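Local coordinates for FOKI restriction endonuclease (Planomicrobium okeanokoites, PDB 2FOK), which cleaves double-stranded DNA as a type IIS restriction endonuclease, pairing a DNA-recognition region with a separate metal-dependent cleavage domain, at residues E18-V23 with R112-L117. Residues are numbered along the deposited sequence; the frame is centred on the assembly and turned at random.
Sequences ENLKRV and RWAHAL
Leu20 of helix 17-24 lies over the indole of Trp113 and reaches on to Ala114 and Leu117, so one branched side chain joins two helices of the first recognition subdomain, a member of the helix-turn-helix clan. All four residues are buried, and the contact is wholly apolar. Trp113 comes first along helix 104-116. With CG anti to the backbone N (chi1 -168°), its indole turns one face to Leu20, and the two side chains cross at about a right angle. Leu20 CB sits 3.9 Å from the centroid of the Trp113 six-membered ring and only 14° off its normal, a CH-pi contact over the face; farther along, Leu20 CD2 lies 3.8 Å from Trp113 CE2, above the same face but displaced toward the rim. Tryptophan suits the place because its broad, flat ring system accepts the methylene and both methyls of the leucine, while Trp233 stacks on it and Phe17 meets it edge-to-face. Replacing the tryptophan by an alanine would take away the face on which Leu20 CB and CD2 rest, and is likely to open a gap between the helices and leave Trp233 without its stacking partner. One residue on, Ala114 is where the CA atoms of the two segments come nearest, its CA 6.6 Å from Leu20 CA. A small residue fits because Leu20 CD1 comes down onto the helix backbone itself, 3.8 Å from Ala114 CA, with the Ala114 methyl only slightly farther away. Leu117 follows where the helix gives way to a turn, its N still hydrogen-bonded to Trp113 O, so that the i to i+4 spacing sets both side chains on the side that meets Leu20. A leucine suits because its CD1 branch carries the apolar surface on past the indole, and there methyl meets methyl, Leu117 CD1 lying 4.2 Å from Leu20 CD2.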
ATOM      1  N   GLU A  18     -18.941   2.035  16.987  1.00 29.17           N
ATOM      2  CA  GLU A  18     -20.223   1.591  17.524  1.00 28.82           C
ATOM      3  C   GLU A  18     -20.737   0.447  16.663  1.00 27.54           C
ATOM      4  O   GLU A  18     -21.534  -0.383  17.111  1.00 26.69           O
ATOM      5  CB  GLU A  18     -21.228   2.757  17.535  1.00 35.32           C
ATOM      6  CG  GLU A  18     -22.478   2.529  18.388  1.00 44.53           C
ATOM      7  CD  GLU A  18     -22.355   3.077  19.812  1.00 55.37           C
ATOM      8  OE1 GLU A  18     -22.378   4.322  19.979  1.00 55.69           O
ATOM      9  OE2 GLU A  18     -22.242   2.263  20.763  1.00 54.95           O
ATOM     10  N   ASN A  19     -20.277   0.406  15.417  1.00 25.58           N
ATOM     11  CA  ASN A  19     -20.671  -0.659  14.514  1.00 26.60           C
ATOM     12  C   ASN A  19     -19.712  -1.850  14.682  1.00 26.94           C
ATOM     13  O   ASN A  19     -20.113  -2.999  14.515  1.00 23.97           O
ATOM     14  CB  ASN A  19     -20.677  -0.151  13.072  1.00 30.17           C
ATOM     15  CG  ASN A  19     -21.934   0.652  12.737  1.00 31.50           C
ATOM     16  OD1 ASN A  19     -21.918   1.514  11.854  1.00 30.70           O
ATOM     17  ND2 ASN A  19     -23.024   0.371  13.442  1.00 24.48           N
ATOM     18  N   LEU A  20     -18.451  -1.574  15.019  1.00 24.64           N
ATOM     19  CA  LEU A  20     -17.471  -2.635  15.249  1.00 23.87           C
ATOM     20  C   LEU A  20     -17.987  -3.501  16.399  1.00 24.38           C
ATOM     21  O   LEU A  20     -18.050  -4.725  16.293  1.00 25.97           O
ATOM     22  CB  LEU A  20     -16.107  -2.043  15.629  1.00 21.79           C
ATOM     23  CG  LEU A  20     -15.089  -2.972  16.310  1.00 19.93           C
ATOM     24  CD1 LEU A  20     -14.608  -4.010  15.318  1.00 18.97           C
ATOM     25  CD2 LEU A  20     -13.912  -2.175  16.844  1.00 17.91           C
ATOM     26  N   LYS A  21     -18.368  -2.844  17.492  1.00 26.01           N
ATOM     27  CA  LYS A  21     -18.876  -3.520  18.673  1.00 26.50           C
ATOM     28  C   LYS A  21     -20.045  -4.441  18.342  1.00 28.17           C
ATOM     29  O   LYS A  21     -20.038  -5.614  18.714  1.00 32.59           O
ATOM     30  CB  LYS A  21     -19.300  -2.491  19.728  1.00 24.80           C
ATOM     31  CG  LYS A  21     -18.994  -2.938  21.172  1.00 26.97           C
ATOM     32  CD  LYS A  21     -19.733  -2.100  22.223  1.00 22.59           C
ATOM     33  CE  LYS A  21     -19.282  -2.453  23.628  1.00 27.30           C
ATOM     34  NZ  LYS A  21     -19.534  -1.340  24.583  1.00 25.14           N
ATOM     35  N   ARG A  22     -21.048  -3.909  17.651  1.00 28.29           N
ATOM     36  CA  ARG A  22     -22.219  -4.685  17.264  1.00 25.64           C
ATOM     37  C   ARG A  22     -21.779  -5.947  16.531  1.00 26.28           C
ATOM     38  O   ARG A  22     -22.313  -7.027  16.760  1.00 29.53           O
ATOM     39  CB  ARG A  22     -23.116  -3.854  16.346  1.00 29.16           C
ATOM     40  CG  ARG A  22     -23.998  -2.821  17.047  1.00 29.54           C
ATOM     41  CD  ARG A  22     -24.896  -2.090  16.035  1.00 28.14           C
ATOM     42  NE  ARG A  22     -25.775  -3.012  15.316  1.00 32.60           N
ATOM     43  CZ  ARG A  22     -27.040  -3.243  15.649  1.00 32.48           C
ATOM     44  NH1 ARG A  22     -27.579  -2.616  16.687  1.00 35.33           N
ATOM     45  NH2 ARG A  22     -27.756  -4.134  14.977  1.00 31.85           N
ATOM     46  N   VAL A  23     -20.808  -5.801  15.637  1.00 25.03           N
ATOM     47  CA  VAL A  23     -20.294  -6.931  14.881  1.00 24.16           C
ATOM     48  C   VAL A  23     -19.746  -7.988  15.832  1.00 26.75           C
ATOM     49  O   VAL A  23     -19.903  -9.184  15.597  1.00 24.54           O
ATOM     50  CB  VAL A  23     -19.167  -6.496  13.906  1.00 27.01           C
ATOM     51  CG1 VAL A  23     -18.505  -7.735  13.280  1.00 25.37           C
ATOM     52  CG2 VAL A  23     -19.742  -5.579  12.807  1.00 22.85           C
ATOM     53  N   ARG A 112     -12.588  -7.919   9.038  1.00 29.52           N
ATOM     54  CA  ARG A 112     -11.143  -7.733   9.060  1.00 29.04           C
ATOM     55  C   ARG A 112     -10.730  -6.890  10.257  1.00 25.55           C
ATOM     56  O   ARG A 112      -9.679  -7.123  10.857  1.00 28.01           O
ATOM     57  CB  ARG A 112     -10.682  -7.075   7.749  1.00 29.92           C
ATOM     58  CG  ARG A 112     -10.666  -8.046   6.563  1.00 33.15           C
ATOM     59  CD  ARG A 112     -10.452  -7.353   5.220  1.00 35.34           C
ATOM     60  NE  ARG A 112      -9.064  -6.936   5.040  1.00 38.21           N
ATOM     61  CZ  ARG A 112      -8.392  -6.991   3.891  1.00 41.08           C
ATOM     62  NH1 ARG A 112      -8.970  -7.448   2.783  1.00 38.37           N
ATOM     63  NH2 ARG A 112      -7.130  -6.585   3.854  1.00 37.27           N
ATOM     64  N   TRP A 113     -11.570  -5.920  10.604  1.00 23.76           N
ATOM     65  CA  TRP A 113     -11.326  -5.037  11.736  1.00 18.71           C
ATOM     66  C   TRP A 113     -11.462  -5.793  13.079  1.00 19.64           C
ATOM     67  O   TRP A 113     -10.572  -5.741  13.920  1.00 21.56           O
ATOM     68  CB  TRP A 113     -12.310  -3.871  11.653  1.00 18.67           C
ATOM     69  CG  TRP A 113     -12.048  -2.711  12.563  1.00 16.07           C
ATOM     70  CD1 TRP A 113     -10.962  -2.512  13.366  1.00 16.85           C
ATOM     71  CD2 TRP A 113     -12.921  -1.587  12.776  1.00 19.25           C
ATOM     72  NE1 TRP A 113     -11.106  -1.327  14.073  1.00 21.78           N
ATOM     73  CE2 TRP A 113     -12.299  -0.744  13.726  1.00 16.78           C
ATOM     74  CE3 TRP A 113     -14.174  -1.212  12.256  1.00 20.11           C
ATOM     75  CZ2 TRP A 113     -12.885   0.452  14.164  1.00 20.43           C
ATOM     76  CZ3 TRP A 113     -14.757  -0.021  12.692  1.00 11.50           C
ATOM     77  CH2 TRP A 113     -14.112   0.794  13.635  1.00 16.62           C
ATOM     78  N   ALA A 114     -12.564  -6.509  13.272  1.00 22.40           N
ATOM     79  CA  ALA A 114     -12.781  -7.266  14.509  1.00 20.69           C
ATOM     80  C   ALA A 114     -11.651  -8.263  14.721  1.00 20.61           C
ATOM     81  O   ALA A 114     -11.133  -8.416  15.821  1.00 24.53           O
ATOM     82  CB  ALA A 114     -14.099  -7.998  14.442  1.00 14.23           C
ATOM     83  N   HIS A 115     -11.274  -8.935  13.644  1.00 20.73           N
ATOM     84  CA  HIS A 115     -10.212  -9.915  13.682  1.00 16.25           C
ATOM     85  C   HIS A 115      -8.855  -9.278  13.982  1.00 19.83           C
ATOM     86  O   HIS A 115      -8.073  -9.821  14.765  1.00 20.90           O
ATOM     87  CB  HIS A 115     -10.176 -10.663  12.346  1.00 15.34           C
ATOM     88  CG  HIS A 115      -8.990 -11.556  12.192  1.00 15.42           C
ATOM     89  ND1 HIS A 115      -7.785 -11.109  11.692  1.00 15.81           N
ATOM     90  CD2 HIS A 115      -8.808 -12.860  12.510  1.00 15.12           C
ATOM     91  CE1 HIS A 115      -6.910 -12.100  11.710  1.00 17.45           C
ATOM     92  NE2 HIS A 115      -7.506 -13.173  12.202  1.00 21.08           N
ATOM     93  N   ALA A 116      -8.574  -8.123  13.375  1.00 21.40           N
ATOM     94  CA  ALA A 116      -7.298  -7.432  13.583  1.00 21.06           C
ATOM     95  C   ALA A 116      -7.035  -7.024  15.043  1.00 21.84           C
ATOM     96  O   ALA A 116      -5.905  -7.127  15.524  1.00 21.32           O
ATOM     97  CB  ALA A 116      -7.213  -6.208  12.674  1.00 16.51           C
ATOM     98  N   LEU A 117      -8.070  -6.573  15.749  1.00 19.71           N
ATOM     99  CA  LEU A 117      -7.911  -6.163  17.141  1.00 19.96           C
ATOM    100  C   LEU A 117      -8.045  -7.332  18.112  1.00 20.57           C
ATOM    101  O   LEU A 117      -8.010  -7.146  19.325  1.00 22.01           O
ATOM    102  CB  LEU A 117      -8.928  -5.080  17.499  1.00 20.89           C
ATOM    103  CG  LEU A 117      -8.715  -3.732  16.818  1.00 19.01           C
ATOM    104  CD1 LEU A 117      -9.787  -2.762  17.276  1.00 16.67           C
ATOM    105  CD2 LEU A 117      -7.324  -3.206  17.140  1.00 18.73           C
TER